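Local coordinates for tyrosine--tRNA ligase (PDB 2CYB), which probably activates tyrosine with ATP to form tyrosyl-adenylate and then transfers the tyrosyl group to the acceptor end of tRNA(Tyr), at residues A14-T19 / G176-R181; K182-A187 / P199-T204; D227-V232 / L311-R316; E231-I236 / A303-L308. All coordinates share one frame; numbering follows the deposited sequence.

Contact 1 of 4, residues A14-T19 / G176-R181; sequences AEEVVT and GGIDQR. With TYR (tyrosine), chain C.
R181 reaches out from the start of helix 181-190 to grip E16 on the edge strand 16-18. Its first torsion sets CG anti to the backbone N (chi1 -164°), and from CB the chain runs extended to NE. CG skirts E16 OE1 at 3.9 Å, and CD closes to 3.5 Å from the same oxygen. NE is shared by the carboxylate, 2.9 Å from E16 OE1 and 3.0 Å from E16 OE2, but both are weak bonds. At the tip, NH2 gives E16 OE2 a better bond of 3.1 Å, meeting that oxygen on its syn side and holding it in the guanidinium plane. The carboxylate and guanidinium planes stand 51° apart, so the salt bridge is twisted rather than coplanar. E16 OE1 is also bound by H203 ND1 of strand 200-204, and E15 and E16 together face H203 as a classic beta bulge. I178 packs against both glutamates, its CG2 3.7 Å from E15 OE2 and its CD1 near E16 OE1. One residue before R181, Q180 turns into the active site: its OE1 accepts a hydrogen bond from the amino group of the bound tyrosine (Q180 OE1 to TYR N 2.7 Å) and another from Q162 NE2. The E16 carboxylate thus has two partners, an arginine and a histidine, and this ties the sheet edge to the helix start that follows the substrate-binding glutamine.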
loop_
_atom_site.group_PDB
_atom_site.type_symbol
_atom_site.label_atom_id
_atom_site.label_comp_id
_atom_site.label_asym_id
_atom_site.label_seq_id
_atom_site.Cartn_x
_atom_site.Cartn_y
_atom_site.Cartn_z
ATOM N N ALA A 14 -10.239 10.177 -29.957
ATOM C CA ALA A 14 -9.592 10.330 -28.662
ATOM C C ALA A 14 -10.193 11.582 -28.052
ATOM O O ALA A 14 -10.441 12.562 -28.752
ATOM C CB ALA A 14 -8.085 10.500 -28.823
ATOM N N GLU A 15 -10.437 11.559 -26.751
ATOM C CA GLU A 15 -10.998 12.728 -26.095
ATOM C C GLU A 15 -9.902 13.717 -25.719
ATOM O O GLU A 15 -10.113 14.931 -25.720
ATOM C CB GLU A 15 -11.771 12.315 -24.841
ATOM C CG GLU A 15 -12.308 13.492 -24.043
ATOM C CD GLU A 15 -13.208 13.072 -22.901
ATOM O OE1 GLU A 15 -13.563 13.940 -22.076
ATOM O OE2 GLU A 15 -13.562 11.876 -22.828
ATOM N N GLU A 16 -8.724 13.196 -25.408
ATOM C CA GLU A 16 -7.617 14.047 -25.006
ATOM C C GLU A 16 -6.279 13.380 -25.257
ATOM O O GLU A 16 -6.168 12.154 -25.228
ATOM C CB GLU A 16 -7.749 14.382 -23.517
ATOM C CG GLU A 16 -6.558 15.110 -22.917
ATOM C CD GLU A 16 -6.645 15.226 -21.405
ATOM O OE1 GLU A 16 -6.710 14.176 -20.724
ATOM O OE2 GLU A 16 -6.645 16.367 -20.896
ATOM N N VAL A 17 -5.269 14.198 -25.529
ATOM C CA VAL A 17 -3.918 13.703 -25.739
ATOM C C VAL A 17 -3.005 14.588 -24.896
ATOM O O VAL A 17 -3.042 15.815 -25.000
ATOM C CB VAL A 17 -3.485 13.780 -27.213
ATOM C CG1 VAL A 17 -2.042 13.312 -27.342
ATOM C CG2 VAL A 17 -4.399 12.915 -28.074
ATOM N N VAL A 18 -2.208 13.957 -24.043
ATOM C CA VAL A 18 -1.291 14.672 -23.167
ATOM C C VAL A 18 0.149 14.258 -23.456
ATOM O O VAL A 18 0.615 13.248 -22.940
ATOM C CB VAL A 18 -1.602 14.367 -21.689
ATOM C CG1 VAL A 18 -0.680 15.164 -20.785
ATOM C CG2 VAL A 18 -3.063 14.679 -21.391
ATOM N N THR A 19 0.851 15.016 -24.296
ATOM C CA THR A 19 0.313 16.207 -24.948
ATOM C C THR A 19 0.446 15.999 -26.454
ATOM O O THR A 19 1.168 15.102 -26.898
ATOM C CB THR A 19 1.108 17.476 -24.554
ATOM O OG1 THR A 19 2.466 17.345 -24.991
ATOM C CG2 THR A 19 1.092 17.676 -23.046
ATOM N N GLY A 176 -5.835 4.898 -22.284
ATOM C CA GLY A 176 -6.863 4.486 -21.345
ATOM C C GLY A 176 -8.058 5.409 -21.397
ATOM O O GLY A 176 -8.004 6.466 -22.030
ATOM N N GLY A 177 -9.146 5.009 -20.751
ATOM C CA GLY A 177 -10.309 5.868 -20.729
ATOM C C GLY A 177 -9.933 7.126 -19.966
ATOM O O GLY A 177 -8.968 7.135 -19.199
ATOM N N ILE A 178 -10.696 8.190 -20.172
ATOM C CA ILE A 178 -10.445 9.456 -19.505
ATOM C C ILE A 178 -10.568 9.318 -17.981
ATOM O O ILE A 178 -10.117 10.185 -17.234
ATOM C CB ILE A 178 -11.425 10.543 -20.031
ATOM C CG1 ILE A 178 -11.026 11.917 -19.501
ATOM C CG2 ILE A 178 -12.836 10.212 -19.618
ATOM C CD1 ILE A 178 -9.856 12.530 -20.226
ATOM N N ASP A 179 -11.177 8.231 -17.508
ATOM C CA ASP A 179 -11.279 8.049 -16.066
ATOM C C ASP A 179 -9.938 7.624 -15.458
ATOM O O ASP A 179 -9.806 7.529 -14.241
ATOM C CB ASP A 179 -12.389 7.056 -15.698
ATOM C CG ASP A 179 -12.299 5.742 -16.444
ATOM O OD1 ASP A 179 -11.414 5.565 -17.313
ATOM O OD2 ASP A 179 -13.148 4.871 -16.156
ATOM N N GLN A 180 -8.945 7.395 -16.310
ATOM C CA GLN A 180 -7.604 7.018 -15.843
ATOM C C GLN A 180 -6.740 8.283 -15.789
ATOM O O GLN A 180 -5.560 8.226 -15.438
ATOM C CB GLN A 180 -6.926 6.038 -16.812
ATOM C CG GLN A 180 -7.728 4.792 -17.173
ATOM C CD GLN A 180 -8.121 3.988 -15.955
ATOM O OE1 GLN A 180 -7.269 3.595 -15.156
ATOM N NE2 GLN A 180 -9.417 3.739 -15.804
ATOM N N ARG A 181 -7.332 9.427 -16.129
ATOM C CA ARG A 181 -6.579 10.680 -16.188
ATOM C C ARG A 181 -5.765 11.049 -14.957
ATOM O O ARG A 181 -4.588 11.393 -15.074
ATOM C CB ARG A 181 -7.507 11.851 -16.550
ATOM C CG ARG A 181 -6.747 13.096 -16.998
ATOM C CD ARG A 181 -7.665 14.261 -17.385
ATOM N NE ARG A 181 -6.907 15.319 -18.054
ATOM C CZ ARG A 181 -5.901 15.992 -17.501
ATOM N NH1 ARG A 181 -5.522 15.730 -16.257
ATOM N NH2 ARG A 181 -5.256 16.915 -18.202
HETATM N N TYR C . -7.007 1.114 -14.079
HETATM C CA TYR C . -7.436 0.434 -15.326
HETATM C C TYR C . -8.957 0.323 -15.396
HETATM O O TYR C . -9.453 -0.229 -16.391
HETATM C CB TYR C . -6.787 -0.952 -15.397
HETATM C CG TYR C . -5.281 -0.858 -15.456
HETATM C CD1 TYR C . -4.476 -1.499 -14.513
HETATM C CD2 TYR C . -4.660 -0.114 -16.467
HETATM C CE1 TYR C . -3.075 -1.402 -14.580
HETATM C CE2 TYR C . -3.282 -0.011 -16.542
HETATM C CZ TYR C . -2.492 -0.657 -15.600
HETATM O OH TYR C . -1.127 -0.562 -15.702
HETATM O OXT TYR C . -9.632 0.804 -14.462
#

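Contact 2 of 4, residues K182-A187 / P199-T204; sequences KIHMLA and PVCLHT
A buried helix-on-sheet contact joins H184 of helix 181-190 to H203 of strand 200-204 near the edge of the central sheet, beside the tyrosine pocket. The helix and strand segments run almost exactly antiparallel, at 175°, with their axes 9.6 Å apart. H184 ND1 and H203 NE2 share a hydrogen bond of 2.9 Å that either ring could donate. Their rings meet rim to rim with planes only 17° apart, neither lying over the other's face. The other ring nitrogen, H203 ND1, is bonded to E16 OE1, so both nitrogens of this buried ring have partners. The helix is the connection of a beta-alpha-beta crossover of the Rossmann fold: it follows strand 173-177 and leads to strand 200-204, which lies beside and parallel to 173-177. C201 SG lies oblique to the H184 ring, 3.6 Å from H184 CB; its first torsion puts SG anti to the carbonyl carbon (chi1 -55°). M185 starts pointing away from the strand, yet its bent chain brings CE back to the edge of the H203 ring. Just before the strand, P199 CG lies 4.4 Å from A187 CB, and I166 of helix 154-168 touches both residues.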
loop_
_atom_site.group_PDB
_atom_site.type_symbol
_atom_site.label_atom_id
_atom_site.label_comp_id
_atom_site.label_asym_id
_atom_site.label_seq_id
_atom_site.Cartn_x
_atom_site.Cartn_y
_atom_site.Cartn_z
ATOM N N LYS A 182 -6.374 10.982 -13.780
ATOM C CA LYS A 182 -5.654 11.335 -12.567
ATOM C C LYS A 182 -4.492 10.395 -12.288
ATOM O O LYS A 182 -3.444 10.833 -11.818
ATOM C CB LYS A 182 -6.601 11.384 -11.363
ATOM C CG LYS A 182 -7.600 12.535 -11.443
ATOM C CD LYS A 182 -8.036 12.994 -10.064
ATOM C CE LYS A 182 -8.982 14.186 -10.153
ATOM N NZ LYS A 182 -9.472 14.634 -8.817
ATOM N N ILE A 183 -4.675 9.109 -12.565
ATOM C CA ILE A 183 -3.600 8.153 -12.361
ATOM C C ILE A 183 -2.477 8.486 -13.346
ATOM O O ILE A 183 -1.303 8.487 -12.986
ATOM C CB ILE A 183 -4.091 6.702 -12.559
ATOM C CG1 ILE A 183 -5.030 6.317 -11.409
ATOM C CG2 ILE A 183 -2.899 5.750 -12.616
ATOM C CD1 ILE A 183 -5.679 4.933 -11.561
ATOM N N HIS A 184 -2.835 8.803 -14.586
ATOM C CA HIS A 184 -1.817 9.148 -15.564
ATOM C C HIS A 184 -1.091 10.436 -15.196
ATOM O O HIS A 184 0.107 10.561 -15.442
ATOM C CB HIS A 184 -2.424 9.254 -16.965
ATOM C CG HIS A 184 -2.729 7.927 -17.584
ATOM N ND1 HIS A 184 -3.403 7.798 -18.778
ATOM C CD2 HIS A 184 -2.435 6.668 -17.177
ATOM C CE1 HIS A 184 -3.512 6.515 -19.081
ATOM N NE2 HIS A 184 -2.932 5.809 -18.126
ATOM N N MET A 185 -1.790 11.401 -14.606
ATOM C CA MET A 185 -1.096 12.629 -14.226
ATOM C C MET A 185 -0.127 12.318 -13.087
ATOM O O MET A 185 0.979 12.868 -13.025
ATOM C CB MET A 185 -2.084 13.716 -13.801
ATOM C CG MET A 185 -2.988 14.204 -14.933
ATOM S SD MET A 185 -2.074 14.762 -16.406
ATOM C CE MET A 185 -2.180 13.295 -17.449
ATOM N N LEU A 186 -0.542 11.435 -12.185
ATOM C CA LEU A 186 0.317 11.050 -11.074
ATOM C C LEU A 186 1.586 10.408 -11.642
ATOM O O LEU A 186 2.687 10.649 -11.151
ATOM C CB LEU A 186 -0.425 10.068 -10.157
ATOM C CG LEU A 186 0.335 9.367 -9.024
ATOM C CD1 LEU A 186 0.981 10.385 -8.107
ATOM C CD2 LEU A 186 -0.635 8.499 -8.238
ATOM N N ALA A 187 1.428 9.595 -12.683
ATOM C CA ALA A 187 2.565 8.939 -13.316
ATOM C C ALA A 187 3.503 9.988 -13.915
ATOM O O ALA A 187 4.717 9.961 -13.683
ATOM C CB ALA A 187 2.083 7.987 -14.409
ATOM N N PRO A 199 5.303 9.692 -19.309
ATOM C CA PRO A 199 4.627 9.148 -20.488
ATOM C C PRO A 199 3.655 10.076 -21.193
ATOM O O PRO A 199 3.064 10.981 -20.587
ATOM C CB PRO A 199 3.909 7.931 -19.928
ATOM C CG PRO A 199 3.463 8.442 -18.586
ATOM C CD PRO A 199 4.713 9.145 -18.073
ATOM N N VAL A 200 3.510 9.847 -22.491
ATOM C CA VAL A 200 2.557 10.591 -23.292
ATOM C C VAL A 200 1.283 9.798 -23.004
ATOM O O VAL A 200 1.332 8.568 -22.893
ATOM C CB VAL A 200 2.887 10.494 -24.792
ATOM C CG1 VAL A 200 1.915 11.343 -25.595
ATOM C CG2 VAL A 200 4.331 10.929 -25.040
ATOM N N CYS A 201 0.155 10.485 -22.863
ATOM C CA CYS A 201 -1.101 9.804 -22.575
ATOM C C CYS A 201 -2.185 10.112 -23.608
ATOM O O CYS A 201 -2.327 11.251 -24.058
ATOM C CB CYS A 201 -1.594 10.199 -21.185
ATOM S SG CYS A 201 -0.361 9.905 -19.886
ATOM N N LEU A 202 -2.934 9.081 -23.987
ATOM C CA LEU A 202 -4.030 9.229 -24.941
ATOM C C LEU A 202 -5.280 8.718 -24.239
ATOM O O LEU A 202 -5.350 7.556 -23.848
ATOM C CB LEU A 202 -3.761 8.408 -26.204
ATOM C CG LEU A 202 -4.802 8.556 -27.325
ATOM C CD1 LEU A 202 -4.176 8.185 -28.653
ATOM C CD2 LEU A 202 -6.018 7.684 -27.038
ATOM N N HIS A 203 -6.268 9.585 -24.072
ATOM C CA HIS A 203 -7.486 9.194 -23.379
ATOM C C HIS A 203 -8.704 9.070 -24.280
ATOM O O HIS A 203 -8.962 9.927 -25.122
ATOM C CB HIS A 203 -7.775 10.192 -22.267
ATOM C CG HIS A 203 -6.691 10.270 -21.236
ATOM N ND1 HIS A 203 -6.295 11.456 -20.658
ATOM C CD2 HIS A 203 -5.930 9.303 -20.672
ATOM C CE1 HIS A 203 -5.335 11.217 -19.782
ATOM N NE2 HIS A 203 -5.095 9.920 -19.772
ATOM N N THR A 204 -9.451 7.992 -24.091
ATOM C CA THR A 204 -10.659 7.760 -24.870
ATOM C C THR A 204 -11.849 8.192 -24.019
ATOM O O THR A 204 -11.783 8.195 -22.789
ATOM C CB THR A 204 -10.806 6.280 -25.228
ATOM O OG1 THR A 204 -10.739 5.494 -24.031
ATOM C CG2 THR A 204 -9.690 5.848 -26.167
#

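Contact 3 of 4, residues D227-V232 / L311-R316; sequences DPPEEV and LLEDAR
The R316 guanidinium meets P229 with its edge: NH2 lies 3.6 Å from P229 CD, and P228 CA also sits near the guanidinium plane. This is helix-to-helix packing in which the N-terminal end of helix 229-237, with P228 at the N-cap position, is laid against the late turns of the long C-terminal helix 297-319. P229 occupies the first turn, where a residue's backbone N needs no partner within the helix, while the P228 carbonyl accepts from V232 N and, weakly, E231 N. R316 is steadied from its own helix. Its chain bends at chi3 (-72°), which folds NE back to L312 O one turn earlier, 3.2 Å away in a weak but fairly straight bond. E313 OE2 is 2.8 Å from R316 NH1, an ion pair by charge alone, since the oxygen lies well out of the guanidinium plane. The same E313 OE2 approaches P229 CG at 3.6 Å, and its negative charge probably offsets that of the arginine beside this helix start. D227 O stands near R316 NH2 at an angle too poor for a bond. It instead accepts from a water 2.7 Å away; that water's link to R316 NH1 is weak and, being very short, doubtful. The side chain of D227 turns elsewhere, its OD2 in a salt bridge with K235 NZ. Deeper in, apolar contact takes over: V232 and L312 reach toward each other tip to tip, V232 CG2 ending 4.0 Å from L312 CD2.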
loop_
_atom_site.group_PDB
_atom_site.type_symbol
_atom_site.label_atom_id
_atom_site.label_comp_id
_atom_site.label_asym_id
_atom_site.label_seq_id
_atom_site.Cartn_x
_atom_site.Cartn_y
_atom_site.Cartn_z
ATOM N N ASP A 227 -23.010 -11.608 -25.984
ATOM C CA ASP A 227 -24.438 -11.482 -26.250
ATOM C C ASP A 227 -24.794 -12.095 -27.610
ATOM O O ASP A 227 -24.147 -11.814 -28.622
ATOM C CB ASP A 227 -24.880 -10.012 -26.241
ATOM C CG ASP A 227 -24.997 -9.435 -24.841
ATOM O OD1 ASP A 227 -25.303 -10.193 -23.897
ATOM O OD2 ASP A 227 -24.810 -8.209 -24.688
ATOM N N PRO A 228 -25.817 -12.963 -27.645
ATOM C CA PRO A 228 -26.216 -13.581 -28.914
ATOM C C PRO A 228 -26.898 -12.540 -29.813
ATOM O O PRO A 228 -27.466 -11.557 -29.321
ATOM C CB PRO A 228 -27.164 -14.691 -28.471
ATOM C CG PRO A 228 -27.786 -14.121 -27.230
ATOM C CD PRO A 228 -26.600 -13.510 -26.522
ATOM N N PRO A 229 -26.857 -12.747 -31.138
ATOM C CA PRO A 229 -27.470 -11.817 -32.090
ATOM C C PRO A 229 -28.845 -11.319 -31.659
ATOM O O PRO A 229 -29.146 -10.134 -31.770
ATOM C CB PRO A 229 -27.509 -12.630 -33.378
ATOM C CG PRO A 229 -26.248 -13.416 -33.288
ATOM C CD PRO A 229 -26.262 -13.896 -31.844
ATOM N N GLU A 230 -29.674 -12.228 -31.161
ATOM C CA GLU A 230 -31.014 -11.871 -30.709
ATOM C C GLU A 230 -30.974 -10.886 -29.549
ATOM O O GLU A 230 -31.749 -9.931 -29.509
ATOM C CB GLU A 230 -31.779 -13.127 -30.276
ATOM C CG GLU A 230 -32.479 -13.869 -31.402
ATOM C CD GLU A 230 -33.809 -13.235 -31.779
ATOM O OE1 GLU A 230 -33.811 -12.068 -32.232
ATOM O OE2 GLU A 230 -34.853 -13.904 -31.616
ATOM N N GLU A 231 -30.073 -11.131 -28.602
ATOM C CA GLU A 231 -29.938 -10.267 -27.434
ATOM C C GLU A 231 -29.400 -8.901 -27.849
ATOM O O GLU A 231 -29.848 -7.871 -27.343
ATOM C CB GLU A 231 -29.015 -10.918 -26.396
ATOM C CG GLU A 231 -28.847 -10.111 -25.108
ATOM C CD GLU A 231 -30.133 -9.981 -24.301
ATOM O OE1 GLU A 231 -30.126 -9.241 -23.291
ATOM O OE2 GLU A 231 -31.147 -10.612 -24.666
ATOM N N VAL A 232 -28.438 -8.888 -28.767
ATOM C CA VAL A 232 -27.896 -7.617 -29.252
ATOM C C VAL A 232 -29.031 -6.794 -29.856
ATOM O O VAL A 232 -29.160 -5.598 -29.598
ATOM C CB VAL A 232 -26.823 -7.832 -30.338
ATOM C CG1 VAL A 232 -26.449 -6.504 -30.975
ATOM C CG2 VAL A 232 -25.593 -8.494 -29.731
ATOM N N LEU A 311 -19.707 -7.983 -36.355
ATOM C CA LEU A 311 -18.470 -7.793 -35.609
ATOM C C LEU A 311 -18.272 -8.901 -34.568
ATOM O O LEU A 311 -17.219 -9.544 -34.517
ATOM C CB LEU A 311 -18.516 -6.413 -34.938
ATOM C CG LEU A 311 -17.225 -5.660 -34.624
ATOM C CD1 LEU A 311 -17.552 -4.211 -34.310
ATOM C CD2 LEU A 311 -16.513 -6.314 -33.458
ATOM N N LEU A 312 -19.293 -9.123 -33.746
ATOM C CA LEU A 312 -19.238 -10.140 -32.699
ATOM C C LEU A 312 -19.255 -11.558 -33.248
ATOM O O LEU A 312 -18.566 -12.438 -32.726
ATOM C CB LEU A 312 -20.401 -9.951 -31.724
ATOM C CG LEU A 312 -20.299 -8.786 -30.737
ATOM C CD1 LEU A 312 -20.070 -7.483 -31.473
ATOM C CD2 LEU A 312 -21.576 -8.714 -29.918
ATOM N N GLU A 313 -20.044 -11.786 -34.294
ATOM C CA GLU A 313 -20.113 -13.108 -34.901
ATOM C C GLU A 313 -18.725 -13.502 -35.379
ATOM O O GLU A 313 -18.263 -14.613 -35.129
ATOM C CB GLU A 313 -21.094 -13.110 -36.077
ATOM C CG GLU A 313 -22.526 -13.398 -35.671
ATOM C CD GLU A 313 -22.701 -14.811 -35.140
ATOM O OE1 GLU A 313 -22.480 -15.771 -35.912
ATOM O OE2 GLU A 313 -23.054 -14.964 -33.951
ATOM N N ASP A 314 -18.063 -12.579 -36.067
ATOM C CA ASP A 314 -16.719 -12.825 -36.562
ATOM C C ASP A 314 -15.778 -13.071 -35.380
ATOM O O ASP A 314 -14.900 -13.933 -35.439
ATOM C CB ASP A 314 -16.234 -11.623 -37.371
ATOM C CG ASP A 314 -14.821 -11.801 -37.882
ATOM O OD1 ASP A 314 -14.586 -12.737 -38.676
ATOM O OD2 ASP A 314 -13.943 -11.002 -37.487
ATOM N N ALA A 315 -15.969 -12.312 -34.304
ATOM C CA ALA A 315 -15.136 -12.455 -33.116
ATOM C C ALA A 315 -15.264 -13.868 -32.560
ATOM O O ALA A 315 -14.266 -14.524 -32.264
ATOM C CB ALA A 315 -15.543 -11.425 -32.056
ATOM N N ARG A 316 -16.498 -14.334 -32.422
ATOM C CA ARG A 316 -16.745 -15.673 -31.908
ATOM C C ARG A 316 -16.160 -16.721 -32.850
ATOM O O ARG A 316 -15.614 -17.731 -32.408
ATOM C CB ARG A 316 -18.249 -15.886 -31.714
ATOM C CG ARG A 316 -18.773 -15.274 -30.418
ATOM C CD ARG A 316 -20.291 -15.216 -30.365
ATOM N NE ARG A 316 -20.825 -14.199 -31.266
ATOM C CZ ARG A 316 -22.102 -13.834 -31.315
ATOM N NH1 ARG A 316 -22.490 -12.899 -32.170
ATOM N NH2 ARG A 316 -22.990 -14.399 -30.510
HETATM O O HOH W 1 -24.172 -11.238 -31.301
#

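Contact 4 of 4, residues E231-I236 / A303-L308; sequences EVERKI and AVAKYL
Chi1 of V232 (171°) and of L308 (-171°) sets V232 CG1 and L308 CG each anti to its own backbone N, and the two side chains converge at a slant, V232 CG1 lying 4.1 Å from L308 CD2. One turn on, I236 has CG1 anti to its carbonyl carbon and a bend at chi2, which bring CD1 to 4.4 Å from V304 CG1, while its CB faces A305 CB at 4.3 Å. A305 is the close point of the crossing. Its single methyl is met by I236 and by the aliphatic CG of E233, and the CA atoms of E233 and A305 stand 5.6 Å apart. This is packing of two nearly antiparallel helices, 229-237 and 297-319, whose short segments cross at 150°. I251 and I254 of helix 250-263 touch both I236 and V304, and I223 touches I236 and L308, extending the apolar cluster beyond the helix pair. E233 is an exposed residue at the margin. With aliphatic carbon on both sides and the polar groups at the border, the pair is probably held by apolar burial rather than by directed bonds.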
loop_
_atom_site.group_PDB
_atom_site.type_symbol
_atom_site.label_atom_id
_atom_site.label_comp_id
_atom_site.label_asym_id
_atom_site.label_seq_id
_atom_site.Cartn_x
_atom_site.Cartn_y
_atom_site.Cartn_z
ATOM N N GLU A 231 -30.073 -11.131 -28.602
ATOM C CA GLU A 231 -29.938 -10.267 -27.434
ATOM C C GLU A 231 -29.400 -8.901 -27.849
ATOM O O GLU A 231 -29.848 -7.871 -27.343
ATOM C CB GLU A 231 -29.015 -10.918 -26.396
ATOM C CG GLU A 231 -28.847 -10.111 -25.108
ATOM C CD GLU A 231 -30.133 -9.981 -24.301
ATOM O OE1 GLU A 231 -30.126 -9.241 -23.291
ATOM O OE2 GLU A 231 -31.147 -10.612 -24.666
ATOM N N VAL A 232 -28.438 -8.888 -28.767
ATOM C CA VAL A 232 -27.896 -7.617 -29.252
ATOM C C VAL A 232 -29.031 -6.794 -29.856
ATOM O O VAL A 232 -29.160 -5.598 -29.598
ATOM C CB VAL A 232 -26.823 -7.832 -30.338
ATOM C CG1 VAL A 232 -26.449 -6.504 -30.975
ATOM C CG2 VAL A 232 -25.593 -8.494 -29.731
ATOM N N GLU A 233 -29.862 -7.446 -30.661
ATOM C CA GLU A 233 -30.980 -6.765 -31.298
ATOM C C GLU A 233 -31.936 -6.185 -30.276
ATOM O O GLU A 233 -32.370 -5.041 -30.404
ATOM C CB GLU A 233 -31.717 -7.727 -32.227
ATOM C CG GLU A 233 -30.989 -7.985 -33.538
ATOM C CD GLU A 233 -31.608 -9.119 -34.332
ATOM O OE1 GLU A 233 -32.831 -9.342 -34.190
ATOM O OE2 GLU A 233 -30.878 -9.779 -35.102
ATOM N N ARG A 234 -32.258 -6.974 -29.253
ATOM C CA ARG A 234 -33.166 -6.523 -28.201
ATOM C C ARG A 234 -32.641 -5.300 -27.445
ATOM O O ARG A 234 -33.372 -4.334 -27.230
ATOM C CB ARG A 234 -33.426 -7.663 -27.205
ATOM C CG ARG A 234 -34.138 -7.205 -25.950
ATOM C CD ARG A 234 -34.243 -8.308 -24.912
ATOM N NE ARG A 234 -34.501 -7.749 -23.589
ATOM C CZ ARG A 234 -33.601 -7.078 -22.875
ATOM N NH1 ARG A 234 -33.921 -6.594 -21.681
ATOM N NH2 ARG A 234 -32.374 -6.905 -23.349
ATOM N N LYS A 235 -31.377 -5.346 -27.031
ATOM C CA LYS A 235 -30.770 -4.236 -26.293
ATOM C C LYS A 235 -30.719 -2.951 -27.117
ATOM O O LYS A 235 -30.993 -1.868 -26.599
ATOM C CB LYS A 235 -29.355 -4.613 -25.836
ATOM C CG LYS A 235 -29.319 -5.686 -24.751
ATOM C CD LYS A 235 -27.881 -5.982 -24.322
ATOM C CE LYS A 235 -27.823 -6.961 -23.157
ATOM N NZ LYS A 235 -26.415 -7.231 -22.735
ATOM N N ILE A 236 -30.366 -3.073 -28.395
ATOM C CA ILE A 236 -30.307 -1.903 -29.269
ATOM C C ILE A 236 -31.719 -1.364 -29.481
ATOM O O ILE A 236 -31.955 -0.158 -29.394
ATOM C CB ILE A 236 -29.668 -2.249 -30.643
ATOM C CG1 ILE A 236 -28.182 -2.577 -30.462
ATOM C CG2 ILE A 236 -29.809 -1.075 -31.609
ATOM C CD1 ILE A 236 -27.363 -1.427 -29.908
ATOM N N ALA A 303 -29.473 -0.934 -38.464
ATOM C CA ALA A 303 -28.162 -1.025 -39.095
ATOM C C ALA A 303 -27.056 -1.252 -38.064
ATOM O O ALA A 303 -26.161 -2.075 -38.273
ATOM C CB ALA A 303 -27.877 0.253 -39.912
ATOM N N VAL A 304 -27.116 -0.521 -36.957
ATOM C CA VAL A 304 -26.100 -0.668 -35.914
ATOM C C VAL A 304 -26.122 -2.095 -35.354
ATOM O O VAL A 304 -25.075 -2.696 -35.126
ATOM C CB VAL A 304 -26.324 0.339 -34.774
ATOM C CG1 VAL A 304 -25.404 0.017 -33.586
ATOM C CG2 VAL A 304 -26.060 1.749 -35.280
ATOM N N ALA A 305 -27.317 -2.638 -35.141
ATOM C CA ALA A 305 -27.433 -3.997 -34.622
ATOM C C ALA A 305 -26.847 -5.000 -35.609
ATOM O O ALA A 305 -26.167 -5.950 -35.214
ATOM C CB ALA A 305 -28.905 -4.335 -34.333
ATOM N N LYS A 306 -27.108 -4.794 -36.899
ATOM C CA LYS A 306 -26.597 -5.706 -37.916
ATOM C C LYS A 306 -25.072 -5.689 -38.003
ATOM O O LYS A 306 -24.434 -6.742 -38.066
ATOM C CB LYS A 306 -27.187 -5.365 -39.287
ATOM C CG LYS A 306 -26.621 -6.209 -40.416
ATOM C CD LYS A 306 -27.209 -5.817 -41.764
ATOM C CE LYS A 306 -26.575 -6.631 -42.882
ATOM N NZ LYS A 306 -27.084 -6.238 -44.227
ATOM N N TYR A 307 -24.480 -4.499 -38.021
ATOM C CA TYR A 307 -23.031 -4.411 -38.101
ATOM C C TYR A 307 -22.365 -4.915 -36.824
ATOM O O TYR A 307 -21.346 -5.608 -36.877
ATOM C CB TYR A 307 -22.593 -2.976 -38.387
ATOM C CG TYR A 307 -22.664 -2.619 -39.853
ATOM C CD1 TYR A 307 -23.870 -2.249 -40.445
ATOM C CD2 TYR A 307 -21.526 -2.681 -40.655
ATOM C CE1 TYR A 307 -23.941 -1.946 -41.806
ATOM C CE2 TYR A 307 -21.586 -2.382 -42.013
ATOM C CZ TYR A 307 -22.794 -2.014 -42.581
ATOM O OH TYR A 307 -22.852 -1.703 -43.921
ATOM N N LEU A 308 -22.940 -4.570 -35.678
ATOM C CA LEU A 308 -22.377 -5.014 -34.412
ATOM C C LEU A 308 -22.427 -6.537 -34.370
ATOM O O LEU A 308 -21.476 -7.182 -33.929
ATOM C CB LEU A 308 -23.155 -4.423 -33.232
ATOM C CG LEU A 308 -22.548 -4.644 -31.843
ATOM C CD1 LEU A 308 -21.089 -4.178 -31.819
ATOM C CD2 LEU A 308 -23.361 -3.872 -30.817
#

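How the contacts relate
Contacts 1 and 2 meet at the sheet edge and share a chemistry of paired polar groups: the E16 carboxylate of contact 1 binds H203 of contact 2, and the backbones of strands 16-18 and 200-204 join. Contact 1 lies at the surface, with an ion pair; contact 2 is buried, its histidines bonded to each other. Contacts 3 and 4 lie on the other side of the chain's centre and use the same two helices, 229-237 and 297-319. They share E231 and V232, and D227 of one salt-bridges K235 of the other. Contact 4 is buried and aliphatic, whereas contact 3 is only partly buried and mixes charge, proline and water.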